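Long-range contacts in type I modular polyketide synthase (Streptomyces albus subsp. albus, PDB 6IYR), which probably transfers a malonyl-type extender unit from coenzyme A to the acyl carrier protein, as the acyltransferase domain of module 8 of the salinomycin synthase: residues D186-V191 with K247-L252; A194-M199 with E223-A228; E277-A282 with P296-E301; P325-I330 with R371-T376; P343-V348 with T360-D365. One frame throughout, in Å; residues are numbered along the deposited sequence.

In the fold
Interaction 4 is the hub. Its helix end, 371-376, meets interaction 2 through N372 ND2 and E223 OE1 (2.9 Å) and interaction 3 through T376 OG1 and L281 O (2.7 Å), while its other segment packs I330 CG2 on A248 O of interaction 1 at 3.6 Å. Interactions 1 and 2 share helix 188-208, their centres about 16 Å apart. Interaction 5 adjoins interaction 2, with L364 CD1 4.1 Å from A227 CB. The side chains of L249 and of L373 each come within about 4 Å of a bound phosphate, probably from the crystallisation liquor, and lie near the probable nucleophile elbow, so interactions 1 and 4 may border the active site.

Interaction 1 (D186-V191 with K247-L252)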
# COMPACT_ATOMS: atom_id res chain seq x y z
N ASP A 186 -15.53 -10.70 7.53
CA ASP A 186 -15.34 -11.27 8.86
C ASP A 186 -14.82 -12.70 8.74
O ASP A 186 -14.47 -13.29 9.72
CB ASP A 186 -16.68 -11.28 9.66
CG ASP A 186 -16.60 -10.45 10.97
OD1 ASP A 186 -16.19 -9.26 10.91
OD2 ASP A 186 -17.01 -10.98 12.06
N ARG A 187 -14.67 -13.21 7.53
CA ARG A 187 -14.03 -14.49 7.35
C ARG A 187 -12.61 -14.27 6.86
O ARG A 187 -12.40 -13.71 5.78
CB ARG A 187 -14.80 -15.36 6.35
CG ARG A 187 -15.94 -16.11 7.02
CD ARG A 187 -16.82 -16.81 6.01
NE ARG A 187 -16.08 -17.68 5.11
CZ ARG A 187 -16.62 -18.23 4.02
NH1 ARG A 187 -15.89 -18.99 3.22
NH2 ARG A 187 -17.90 -18.04 3.73
N VAL A 188 -11.65 -14.81 7.61
CA VAL A 188 -10.24 -14.67 7.25
C VAL A 188 -9.93 -15.29 5.87
O VAL A 188 -9.10 -14.76 5.13
CB VAL A 188 -9.31 -15.20 8.37
CG1 VAL A 188 -9.45 -16.70 8.55
CG2 VAL A 188 -7.85 -14.83 8.10
N ASP A 189 -10.66 -16.33 5.49
CA ASP A 189 -10.43 -17.01 4.23
C ASP A 189 -11.01 -16.24 3.08
O ASP A 189 -10.76 -16.59 1.96
CB ASP A 189 -10.99 -18.46 4.23
CG ASP A 189 -12.51 -18.54 4.35
OD1 ASP A 189 -13.10 -17.88 5.25
OD2 ASP A 189 -13.11 -19.40 3.65
N VAL A 190 -11.82 -15.23 3.37
CA VAL A 190 -12.39 -14.34 2.34
C VAL A 190 -11.54 -13.07 2.26
O VAL A 190 -11.08 -12.67 1.18
CB VAL A 190 -13.83 -14.00 2.68
CG1 VAL A 190 -14.42 -12.98 1.69
CG2 VAL A 190 -14.66 -15.27 2.61
N VAL A 191 -11.30 -12.45 3.41
CA VAL A 191 -10.73 -11.13 3.38
C VAL A 191 -9.30 -11.16 2.87
O VAL A 191 -8.89 -10.24 2.18
CB VAL A 191 -10.87 -10.35 4.70
CG1 VAL A 191 -10.02 -10.90 5.85
CG2 VAL A 191 -10.50 -8.91 4.49
N LYS A 247 -7.17 -20.11 4.72
CA LYS A 247 -8.03 -21.17 5.20
C LYS A 247 -7.48 -21.80 6.48
O LYS A 247 -8.23 -22.16 7.35
CB LYS A 247 -8.22 -22.25 4.16
CG LYS A 247 -9.14 -21.83 3.04
CD LYS A 247 -9.73 -23.03 2.35
CE LYS A 247 -9.58 -22.93 0.86
NZ LYS A 247 -10.60 -21.97 0.37
N ALA A 248 -6.18 -22.06 6.52
CA ALA A 248 -5.60 -22.74 7.70
C ALA A 248 -5.84 -21.88 8.93
O ALA A 248 -6.21 -22.38 10.00
CB ALA A 248 -4.11 -22.97 7.49
N LEU A 249 -5.72 -20.56 8.74
CA LEU A 249 -5.98 -19.59 9.79
C LEU A 249 -7.38 -19.60 10.40
O LEU A 249 -7.61 -19.01 11.45
CB LEU A 249 -5.76 -18.16 9.26
CG LEU A 249 -4.36 -17.59 9.47
CD1 LEU A 249 -4.25 -16.18 8.91
CD2 LEU A 249 -3.93 -17.61 10.93
N LEU A 250 -8.33 -20.14 9.67
CA LEU A 250 -9.65 -20.35 10.22
C LEU A 250 -9.59 -21.02 11.58
O LEU A 250 -10.45 -20.76 12.44
CB LEU A 250 -10.43 -21.24 9.28
CG LEU A 250 -11.41 -20.68 8.26
CD1 LEU A 250 -11.57 -19.20 8.27
CD2 LEU A 250 -11.26 -21.27 6.88
N ALA A 251 -8.58 -21.84 11.81
CA ALA A 251 -8.52 -22.61 13.06
C ALA A 251 -8.08 -21.73 14.19
O ALA A 251 -8.08 -22.17 15.32
CB ALA A 251 -7.54 -23.77 12.92
N LEU A 252 -7.57 -20.54 13.89
CA LEU A 252 -7.14 -19.62 14.94
C LEU A 252 -8.13 -18.51 15.24
O LEU A 252 -7.97 -17.77 16.24
CB LEU A 252 -5.78 -18.99 14.64
CG LEU A 252 -4.58 -19.92 14.56
CD1 LEU A 252 -3.33 -19.08 14.71
CD2 LEU A 252 -4.62 -21.03 15.58
O HOH W 1 -9.41 -18.80 0.97
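V188 and D189 reach the 247-252 segment because both have chi1 near +60° (66° and 65°): this tucks V188 CG1 and D189 CG between their own backbone N and carbonyl carbon and puts them against L250, and it leaves V188 CG2, anti to the backbone N, to meet L249. The contact lies in the alpha/beta core of the acyltransferase fold, where the first turn of helix 188-208 meets K247 of helix 235-248 and the residues just past A248. V188 divides its methyls between two leucines. CG2 approaches L249 CD1 at 3.9 Å, the two side chains running at about a right angle, whereas CG1 is pressed against L250 CD1 at 3.3 Å, tighter than normal carbon contact. L250 also has a nearly eclipsed chi2 (-1°), so this spot is either strained or less surely modelled.

D189 meets L250 with its flat end, OD1 lying 3.6 Å from L250 CD1, while its CB rests on the K247 chain. The carboxylate is held in place by R187, the N-cap residue, which grips it side-on: NE reaches OD1 at 3.0 Å and NH1 reaches OD2 at 2.8 Å, both on the syn side and nearly in the guanidinium plane. V190 CG2 packs over one face of that guanidinium. This two-bond pairing would be expected to stabilise the negative charge of D189 beside an apolar neighbour.

K247 turns elsewhere: its NZ is hydrogen-bonded to Y167 O. A water donates to D189 O at 2.8 Å and makes a weak bond with K247 NZ, 3.4 Å away.

Interaction 2 (A194-M199 with E223-A228)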
# COMPACT_ATOMS: atom_id res chain seq x y z
N ALA A 194 -8.93 -11.56 -1.04
CA ALA A 194 -9.54 -10.39 -1.68
C ALA A 194 -8.55 -9.21 -1.61
O ALA A 194 -8.25 -8.52 -2.60
CB ALA A 194 -10.83 -10.07 -0.96
N LEU A 195 -7.95 -9.04 -0.44
CA LEU A 195 -6.96 -7.98 -0.28
C LEU A 195 -5.72 -8.26 -1.12
O LEU A 195 -5.13 -7.36 -1.67
CB LEU A 195 -6.55 -7.79 1.16
CG LEU A 195 -7.51 -6.95 2.03
CD1 LEU A 195 -7.05 -6.95 3.50
CD2 LEU A 195 -7.56 -5.53 1.48
N TRP A 196 -5.27 -9.50 -1.13
CA TRP A 196 -4.17 -9.91 -1.97
C TRP A 196 -4.41 -9.42 -3.43
O TRP A 196 -3.52 -8.83 -4.04
CB TRP A 196 -4.04 -11.44 -1.93
CG TRP A 196 -3.04 -11.95 -2.95
CD1 TRP A 196 -1.70 -11.87 -2.86
CD2 TRP A 196 -3.33 -12.53 -4.19
NE1 TRP A 196 -1.13 -12.40 -3.97
CE2 TRP A 196 -2.11 -12.79 -4.83
CE3 TRP A 196 -4.51 -12.77 -4.89
CZ2 TRP A 196 -2.04 -13.33 -6.10
CZ3 TRP A 196 -4.43 -13.37 -6.12
CH2 TRP A 196 -3.21 -13.59 -6.73
N ALA A 197 -5.56 -9.76 -3.97
CA ALA A 197 -5.89 -9.48 -5.36
C ALA A 197 -5.97 -7.99 -5.64
O ALA A 197 -5.44 -7.52 -6.66
CB ALA A 197 -7.22 -10.13 -5.71
N VAL A 198 -6.49 -7.24 -4.68
CA VAL A 198 -6.51 -5.78 -4.79
C VAL A 198 -5.12 -5.21 -4.82
O VAL A 198 -4.81 -4.40 -5.69
CB VAL A 198 -7.34 -5.13 -3.67
CG1 VAL A 198 -7.16 -3.61 -3.61
CG2 VAL A 198 -8.79 -5.51 -3.81
N MET A 199 -4.28 -5.62 -3.90
CA MET A 199 -2.93 -5.08 -3.84
C MET A 199 -2.08 -5.44 -5.08
O MET A 199 -1.34 -4.59 -5.64
CB MET A 199 -2.23 -5.52 -2.57
CG MET A 199 -2.85 -5.01 -1.27
SD MET A 199 -1.77 -5.37 0.15
CE MET A 199 -2.13 -7.12 0.28
N GLU A 223 3.39 -9.91 2.06
CA GLU A 223 4.56 -10.46 1.35
C GLU A 223 4.15 -11.34 0.20
O GLU A 223 4.86 -11.41 -0.80
CB GLU A 223 5.51 -11.22 2.28
CG GLU A 223 6.40 -10.35 3.10
CD GLU A 223 7.68 -11.03 3.51
OE1 GLU A 223 7.65 -12.26 3.74
OE2 GLU A 223 8.69 -10.32 3.69
N ILE A 224 2.93 -11.89 0.29
CA ILE A 224 2.38 -12.76 -0.74
C ILE A 224 2.06 -11.96 -2.00
O ILE A 224 2.18 -12.46 -3.11
CB ILE A 224 1.14 -13.55 -0.26
CG1 ILE A 224 1.43 -14.30 1.05
CG2 ILE A 224 0.70 -14.57 -1.26
CD1 ILE A 224 0.20 -14.93 1.66
N ALA A 225 1.53 -10.75 -1.80
CA ALA A 225 1.25 -9.87 -2.91
C ALA A 225 2.57 -9.36 -3.49
O ALA A 225 2.73 -9.33 -4.71
CB ALA A 225 0.39 -8.69 -2.46
N ALA A 226 3.49 -9.00 -2.60
CA ALA A 226 4.80 -8.53 -2.97
C ALA A 226 5.57 -9.56 -3.80
O ALA A 226 6.27 -9.21 -4.76
CB ALA A 226 5.58 -8.16 -1.73
N ALA A 227 5.35 -10.84 -3.51
CA ALA A 227 6.07 -11.90 -4.19
C ALA A 227 5.53 -12.06 -5.59
O ALA A 227 6.26 -12.37 -6.53
CB ALA A 227 5.94 -13.21 -3.42
N ALA A 228 4.24 -11.89 -5.72
CA ALA A 228 3.62 -11.96 -7.00
C ALA A 228 4.01 -10.79 -7.89
O ALA A 228 4.21 -10.96 -9.10
CB ALA A 228 2.13 -12.03 -6.86
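W196 is the centre of the first shell: the five-membered side of its indole points at the backbone of I224 and A225, joining two helices of the acyltransferase alpha/beta core. NE1 makes a weak hydrogen bond to I224 O, 3.4 Å long and bent to 146°, with the oxygen at the ring edge near the indole plane. The next peptide atoms, I224 C and A225 N, also lie at that edge. CD1 sits 3.6 Å from A225 CA and 3.8 Å from A225 CB, and NE1 is 3.9 Å from I224 CG2, so the pyrrole edge meets both polar and apolar atoms. The chi1 of W196, 172°, sets CG opposite the backbone N and swings the ring over to the facing helix. M199, one turn later, also reaches A225, its bent end bringing CE to 4.0 Å from A225 CB.

Alanines A225 and A228 are among what the 223-228 helix presents to the ring. The axes of the local segments pass 9.1 Å apart, crossing at -38° and running in roughly the same direction, and A225 CB touches both W196 and M199.

The rest of the indole is packed by L235 and S242 of helix 235-248 and by C160 and L164 of helix 151-164. Further out, helix 222-230 directly follows the probable nucleophile elbow, whose residues M199 touches, so W196 and M199 back the helix leading away from it. At its start E223 OE1 is bonded to Y368 OH, and E223 OE2 accepts from T353 N.

Interaction 3 (E277-A282 with P296-E301); sequences ERLALA and PGALDE
In the small subdomain of the acyltransferase, whose first four strands follow the 4-1-3-2 order of a ferredoxin-like fold with short strand 377-378 added beside 279-286, R278, just before strand 279-286, and L279, its first residue, meet A298, L299 and E301 in the first turns of helix 296-308. Strand 289-294 links the two along the chain.

A298 CB is the shared point. It lies over the centre of one guanidinium face of R278, 3.7 Å from CZ, and also touches L279 CD2 at 3.6 Å. L279 CD2 then presses on L299 CD1 at 3.4 Å, a tight methyl-methyl contact that continues into a core also lined by V292 and I272.

On the more exposed side, R278 NH2 donates to E301 OE1 over 3.1 Å in a salt bridge. The oxygen is met on its syn side, and the two flat groups stand 84° apart, although the placing of the E301 side chain is less certain. R278 chi3 (67°) bends the chain and turns the guanidinium onto A298. W275 NE1 also binds E301 OE1.

The chemistry is therefore layered: leucine and alanine methyls pack inside, and an arginine seals their outer side with its flat face. With one nitrogen engaged with this carboxylate and the glutamate uncertainly placed, the ion pair may be a modest contributor, whereas W275 probably helps to position E301 OE1.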
# COMPACT_ATOMS: atom_id res chain seq x y z
N GLU A 277 4.59 -17.33 26.56
CA GLU A 277 3.88 -17.71 25.34
C GLU A 277 2.44 -17.20 25.18
O GLU A 277 1.79 -17.48 24.18
CB GLU A 277 3.83 -19.22 25.14
CG GLU A 277 4.67 -20.04 26.08
CD GLU A 277 6.11 -19.94 25.73
OE1 GLU A 277 6.91 -20.61 26.41
OE2 GLU A 277 6.44 -19.17 24.80
N ARG A 278 1.93 -16.49 26.17
CA ARG A 278 0.60 -15.92 26.08
C ARG A 278 0.57 -14.65 25.22
O ARG A 278 -0.49 -14.19 24.86
CB ARG A 278 0.03 -15.64 27.47
CG ARG A 278 -0.06 -16.85 28.37
CD ARG A 278 -0.70 -16.48 29.70
NE ARG A 278 -2.08 -16.13 29.51
CZ ARG A 278 -2.70 -15.15 30.12
NH1 ARG A 278 -3.97 -14.91 29.86
NH2 ARG A 278 -2.06 -14.40 31.00
N LEU A 279 1.75 -14.09 24.93
CA LEU A 279 1.92 -12.87 24.14
C LEU A 279 3.12 -13.07 23.23
O LEU A 279 3.93 -13.96 23.45
CB LEU A 279 2.20 -11.64 25.01
CG LEU A 279 1.06 -11.16 25.90
CD1 LEU A 279 1.50 -9.94 26.68
CD2 LEU A 279 -0.21 -10.87 25.10
N ALA A 280 3.17 -12.32 22.14
CA ALA A 280 4.30 -12.38 21.24
C ALA A 280 4.47 -11.02 20.59
O ALA A 280 3.49 -10.26 20.40
CB ALA A 280 4.10 -13.47 20.19
N LEU A 281 5.70 -10.67 20.27
CA LEU A 281 5.96 -9.48 19.46
C LEU A 281 5.64 -9.75 17.99
O LEU A 281 6.32 -10.52 17.31
CB LEU A 281 7.42 -9.03 19.62
CG LEU A 281 7.69 -7.73 18.84
CD1 LEU A 281 6.77 -6.59 19.25
CD2 LEU A 281 9.13 -7.34 19.07
N ALA A 282 4.49 -9.28 17.54
CA ALA A 282 4.02 -9.66 16.21
C ALA A 282 4.62 -8.77 15.12
O ALA A 282 4.99 -9.26 14.05
CB ALA A 282 2.52 -9.64 16.15
N PRO A 296 -6.66 -13.46 24.39
CA PRO A 296 -7.48 -12.28 24.68
C PRO A 296 -7.24 -11.72 26.10
O PRO A 296 -7.15 -10.52 26.28
CB PRO A 296 -8.91 -12.81 24.52
CG PRO A 296 -8.79 -14.05 23.68
CD PRO A 296 -7.45 -14.64 24.01
N GLY A 297 -7.14 -12.60 27.10
CA GLY A 297 -7.02 -12.13 28.51
C GLY A 297 -5.67 -11.49 28.74
O GLY A 297 -5.53 -10.42 29.41
N ALA A 298 -4.66 -12.04 28.09
CA ALA A 298 -3.30 -11.46 28.21
C ALA A 298 -3.22 -10.10 27.57
O ALA A 298 -2.56 -9.19 28.08
CB ALA A 298 -2.28 -12.41 27.60
N LEU A 299 -3.95 -9.92 26.48
CA LEU A 299 -3.96 -8.66 25.80
C LEU A 299 -4.65 -7.60 26.66
O LEU A 299 -4.27 -6.43 26.63
CB LEU A 299 -4.73 -8.78 24.48
CG LEU A 299 -4.07 -9.01 23.13
CD1 LEU A 299 -2.60 -9.33 23.17
CD2 LEU A 299 -4.83 -10.01 22.29
N ASP A 300 -5.76 -7.95 27.30
CA ASP A 300 -6.40 -6.99 28.23
C ASP A 300 -5.42 -6.51 29.31
O ASP A 300 -5.43 -5.34 29.70
CB ASP A 300 -7.64 -7.62 28.92
CG ASP A 300 -8.82 -7.83 27.97
OD1 ASP A 300 -8.92 -7.11 26.97
OD2 ASP A 300 -9.60 -8.78 28.18
N GLU A 301 -4.68 -7.44 29.92
CA GLU A 301 -3.78 -7.04 31.00
C GLU A 301 -2.54 -6.33 30.50
O GLU A 301 -2.08 -5.38 31.12
CB GLU A 301 -3.42 -8.21 31.90
CG GLU A 301 -3.51 -9.53 31.22
CD GLU A 301 -3.62 -10.72 32.16
OE1 GLU A 301 -2.72 -11.56 32.06
OE2 GLU A 301 -4.67 -10.89 32.83

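Interaction 4 (P325-I330 with R371-T376); sequences PQVEHI and RNLRNT
The guanidinium of R374 meets two partners of 325-330: P325 lies over one face, with its N 3.7 Å from CZ and its CA 3.7 Å from NH2, and E328 OE2 comes up to the edge in the guanidinium plane. The contact joins the loop leading to helix 331-337 to the C-terminal end of helix 366-374 in the acyltransferase domain. NH2 donates to OE2 at 3.2 Å, while the second bond to the same oxygen, from NE at 3.4 Å, is weak. The carboxylate is turned 57° from the guanidinium, and NH2 approaches OE2 from above its plane, 48° out of it. The R374 chain achieves this by bending at chi2 (68°), which folds NE back toward E328.

Beside the ion pair is an apolar group. V327 CG1 meets L373 CG at 3.7 Å, and I330 CD1 meets L373 CD2 at 3.7 Å. L373 also comes within about 4 Å of a bound phosphate and lies near the probable nucleophile elbow. A248 of helix 235-248 packs on I330, and R245 on L373.

N375, the first residue past the helix, holds its last turn twice: backbone N and ND2 both donate to R371 O, ND2 at 3.0 Å and on a lone pair.

Since one carboxylate oxygen takes both N-H groups, the pairing is less ideal than a two-oxygen bridge; the proline over the face and the leucine-valine packing probably do as much to hold this helix end against the turn.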
# COMPACT_ATOMS: atom_id res chain seq x y z
N PRO A 325 3.09 -18.01 19.04
CA PRO A 325 3.02 -19.45 19.27
C PRO A 325 1.73 -20.10 18.86
O PRO A 325 1.75 -21.27 18.51
CB PRO A 325 3.19 -19.58 20.81
CG PRO A 325 3.96 -18.35 21.20
CD PRO A 325 3.49 -17.27 20.26
N GLN A 326 0.63 -19.37 18.75
CA GLN A 326 -0.60 -20.07 18.39
C GLN A 326 -0.47 -20.72 17.01
O GLN A 326 -1.18 -21.67 16.68
CB GLN A 326 -1.82 -19.16 18.44
CG GLN A 326 -2.28 -18.84 19.84
CD GLN A 326 -3.63 -18.15 19.90
OE1 GLN A 326 -4.52 -18.39 19.06
NE2 GLN A 326 -3.80 -17.30 20.91
N VAL A 327 0.34 -20.10 16.16
CA VAL A 327 0.48 -20.52 14.76
C VAL A 327 1.06 -21.95 14.66
O VAL A 327 0.91 -22.64 13.64
CB VAL A 327 1.40 -19.48 14.03
CG1 VAL A 327 1.78 -19.95 12.66
CG2 VAL A 327 0.66 -18.14 13.93
N GLU A 328 1.72 -22.42 15.72
CA GLU A 328 2.32 -23.79 15.69
C GLU A 328 1.27 -24.81 15.44
O GLU A 328 1.50 -25.80 14.77
CB GLU A 328 3.05 -24.10 17.01
CG GLU A 328 4.40 -23.38 17.07
CD GLU A 328 4.97 -23.16 18.48
OE1 GLU A 328 4.36 -23.58 19.49
OE2 GLU A 328 6.05 -22.53 18.57
N HIS A 329 0.06 -24.52 15.87
CA HIS A 329 -1.07 -25.43 15.70
C HIS A 329 -1.42 -25.69 14.22
O HIS A 329 -2.00 -26.71 13.90
CB HIS A 329 -2.24 -24.84 16.49
CG HIS A 329 -3.57 -25.45 16.19
ND1 HIS A 329 -3.93 -26.70 16.66
CD2 HIS A 329 -4.71 -24.88 15.74
CE1 HIS A 329 -5.20 -26.94 16.36
NE2 HIS A 329 -5.70 -25.84 15.81
N ILE A 330 -1.11 -24.78 13.31
CA ILE A 330 -1.43 -25.04 11.91
C ILE A 330 -0.17 -25.22 11.04
O ILE A 330 -0.22 -25.24 9.80
CB ILE A 330 -2.30 -23.92 11.30
CG1 ILE A 330 -1.59 -22.55 11.51
CG2 ILE A 330 -3.67 -23.95 11.94
CD1 ILE A 330 -2.17 -21.39 10.69
N ARG A 371 7.18 -19.50 8.10
CA ARG A 371 7.95 -18.57 8.91
C ARG A 371 7.35 -17.20 8.96
O ARG A 371 7.55 -16.48 9.95
CB ARG A 371 9.38 -18.43 8.43
CG ARG A 371 10.35 -19.40 9.09
CD ARG A 371 11.79 -19.07 8.70
NE ARG A 371 12.63 -20.26 8.81
CZ ARG A 371 12.90 -21.10 7.81
NH1 ARG A 371 13.65 -22.17 8.05
NH2 ARG A 371 12.44 -20.87 6.58
N ASN A 372 6.91 -16.74 7.80
CA ASN A 372 6.28 -15.42 7.67
C ASN A 372 5.14 -15.30 8.68
O ASN A 372 5.09 -14.34 9.43
CB ASN A 372 5.72 -15.27 6.27
CG ASN A 372 4.90 -14.01 6.10
OD1 ASN A 372 3.71 -13.99 6.42
ND2 ASN A 372 5.51 -12.98 5.50
N LEU A 373 4.29 -16.32 8.72
CA LEU A 373 3.13 -16.35 9.64
C LEU A 373 3.53 -16.47 11.11
O LEU A 373 2.93 -15.85 11.98
CB LEU A 373 2.19 -17.49 9.25
CG LEU A 373 0.83 -17.55 9.95
CD1 LEU A 373 0.01 -16.29 9.69
CD2 LEU A 373 0.12 -18.78 9.40
N ARG A 374 4.61 -17.20 11.36
CA ARG A 374 5.01 -17.53 12.71
C ARG A 374 5.83 -16.45 13.38
O ARG A 374 5.77 -16.27 14.59
CB ARG A 374 5.80 -18.85 12.71
CG ARG A 374 6.41 -19.20 14.06
CD ARG A 374 5.35 -19.52 15.09
NE ARG A 374 5.93 -19.87 16.41
CZ ARG A 374 6.28 -18.98 17.33
NH1 ARG A 374 6.26 -17.68 17.06
NH2 ARG A 374 6.66 -19.38 18.53
N ASN A 375 6.58 -15.69 12.61
CA ASN A 375 7.56 -14.82 13.19
C ASN A 375 7.24 -13.33 13.13
O ASN A 375 6.44 -12.91 12.32
CB ASN A 375 8.90 -15.09 12.54
CG ASN A 375 9.48 -16.41 13.01
OD1 ASN A 375 9.96 -16.50 14.13
ND2 ASN A 375 9.15 -17.44 12.32
N THR A 376 7.99 -12.55 13.88
CA THR A 376 7.83 -11.11 13.96
C THR A 376 8.02 -10.44 12.59
O THR A 376 8.87 -10.83 11.81
CB THR A 376 8.85 -10.51 14.96
OG1 THR A 376 8.69 -11.12 16.23
CG2 THR A 376 8.69 -9.03 15.12

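Interaction 5 (P343-V348 with T360-D365); sequences PRTAEV and TGTDLD
P343 packs closely on the type I beta turn G361-L364, whereas the threonines beside it meet only loosely, in a contact of two irregular loops at the edge of the acyltransferase fold. The tight part is a proline ring set against a cluster of carbonyls: CB is 3.2 Å from G361 O, and CG is 3.3 Å from T362 O. Next to it R344 O stands 3.0 Å from G361 C, a close approach made possible because G361, at phi 121°, has no side chain facing the 343-348 backbone. A single backbone hydrogen bond joins the loops, A346 N to T360 O, 2.8 Å long and 164° at the hydrogen, lying in the carbonyl plane. T345 CA adds a CA-H...O contact to the same oxygen.

On the outer, exposed side, T345 and T362 lie alongside each other pointing the same way, but approach no closer than 4.2 Å, T345 OG1 to T362 CG2, and T345 OG1 faces T360 CG2 at 3.9 Å. R344 NE is bonded instead to G231 O.

The turn has its own supports. D363 OD1 accepts from G361 N at 2.9 Å, and L364 N closes the turn on G361 O. L364 packs inward toward A232. D365, the N-cap of helix 366-374, offers OD1 to Y368 N, and the inverse gamma turn centred on L364 leads into it, with D365 N bonded to D363 O at 2.7 Å.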
# COMPACT_ATOMS: atom_id res chain seq x y z
N PRO A 343 8.73 -21.50 -6.25
CA PRO A 343 9.20 -20.14 -6.27
C PRO A 343 10.35 -20.00 -7.25
O PRO A 343 11.07 -20.94 -7.49
CB PRO A 343 9.69 -19.91 -4.84
CG PRO A 343 9.89 -21.25 -4.27
CD PRO A 343 8.91 -22.13 -4.94
N ARG A 344 10.64 -18.79 -7.66
CA ARG A 344 11.64 -18.60 -8.67
C ARG A 344 12.21 -17.23 -8.49
O ARG A 344 11.89 -16.56 -7.52
CB ARG A 344 11.01 -18.78 -10.04
CG ARG A 344 10.08 -17.65 -10.41
CD ARG A 344 8.70 -18.17 -10.69
NE ARG A 344 7.88 -17.14 -11.33
CZ ARG A 344 6.91 -17.39 -12.20
NH1 ARG A 344 6.21 -16.40 -12.73
NH2 ARG A 344 6.59 -18.65 -12.48
N THR A 345 13.22 -16.91 -9.30
CA THR A 345 14.07 -15.79 -9.04
C THR A 345 13.18 -14.57 -9.21
O THR A 345 12.38 -14.55 -10.12
CB THR A 345 15.25 -15.68 -10.05
OG1 THR A 345 16.16 -16.79 -9.88
CG2 THR A 345 16.04 -14.42 -9.78
N ALA A 346 13.30 -13.60 -8.33
CA ALA A 346 12.46 -12.40 -8.41
C ALA A 346 13.12 -11.41 -9.33
O ALA A 346 14.32 -11.13 -9.19
CB ALA A 346 12.28 -11.77 -7.03
N GLU A 347 12.30 -10.80 -10.17
CA GLU A 347 12.75 -9.75 -11.10
C GLU A 347 12.82 -8.37 -10.49
O GLU A 347 13.44 -7.49 -11.06
CB GLU A 347 11.81 -9.68 -12.29
CG GLU A 347 11.50 -11.02 -12.91
CD GLU A 347 10.50 -10.88 -14.03
OE1 GLU A 347 10.27 -9.73 -14.47
OE2 GLU A 347 9.90 -11.90 -14.43
N VAL A 348 12.10 -8.17 -9.39
CA VAL A 348 12.18 -6.92 -8.64
C VAL A 348 12.72 -7.25 -7.27
O VAL A 348 12.27 -8.20 -6.64
CB VAL A 348 10.78 -6.25 -8.44
CG1 VAL A 348 10.94 -4.97 -7.65
CG2 VAL A 348 10.11 -5.96 -9.78
N THR A 360 16.74 -14.02 -3.18
CA THR A 360 16.72 -14.40 -4.55
C THR A 360 15.31 -14.62 -5.06
O THR A 360 14.99 -14.28 -6.22
CB THR A 360 17.58 -15.68 -4.77
OG1 THR A 360 18.95 -15.36 -4.50
CG2 THR A 360 17.46 -16.14 -6.21
N GLY A 361 14.49 -15.29 -4.26
CA GLY A 361 13.09 -15.53 -4.62
C GLY A 361 12.77 -17.00 -4.67
O GLY A 361 11.63 -17.42 -4.40
N THR A 362 13.78 -17.80 -5.03
CA THR A 362 13.65 -19.22 -5.06
C THR A 362 13.49 -19.81 -3.66
O THR A 362 13.07 -20.94 -3.54
CB THR A 362 14.93 -19.88 -5.65
OG1 THR A 362 16.07 -19.26 -5.07
CG2 THR A 362 15.00 -19.73 -7.18
N ASP A 363 13.91 -19.08 -2.64
CA ASP A 363 13.68 -19.45 -1.23
C ASP A 363 12.24 -19.22 -0.68
O ASP A 363 11.91 -19.62 0.45
CB ASP A 363 14.70 -18.73 -0.33
CG ASP A 363 15.01 -17.29 -0.77
OD1 ASP A 363 14.56 -16.86 -1.85
OD2 ASP A 363 15.73 -16.58 -0.03
N LEU A 364 11.32 -18.71 -1.49
CA LEU A 364 9.98 -18.43 -0.95
C LEU A 364 9.09 -19.62 -1.02
O LEU A 364 8.06 -19.63 -1.71
CB LEU A 364 9.34 -17.22 -1.64
CG LEU A 364 10.25 -15.97 -1.64
CD1 LEU A 364 9.54 -14.71 -2.11
CD2 LEU A 364 10.78 -15.76 -0.24
N ASP A 365 9.52 -20.68 -0.34
CA ASP A 365 8.80 -21.92 -0.42
C ASP A 365 7.85 -22.03 0.78
O ASP A 365 7.74 -21.09 1.59
CB ASP A 365 9.78 -23.09 -0.48
CG ASP A 365 10.72 -23.14 0.69
OD1 ASP A 365 10.49 -22.50 1.75
OD2 ASP A 365 11.72 -23.85 0.56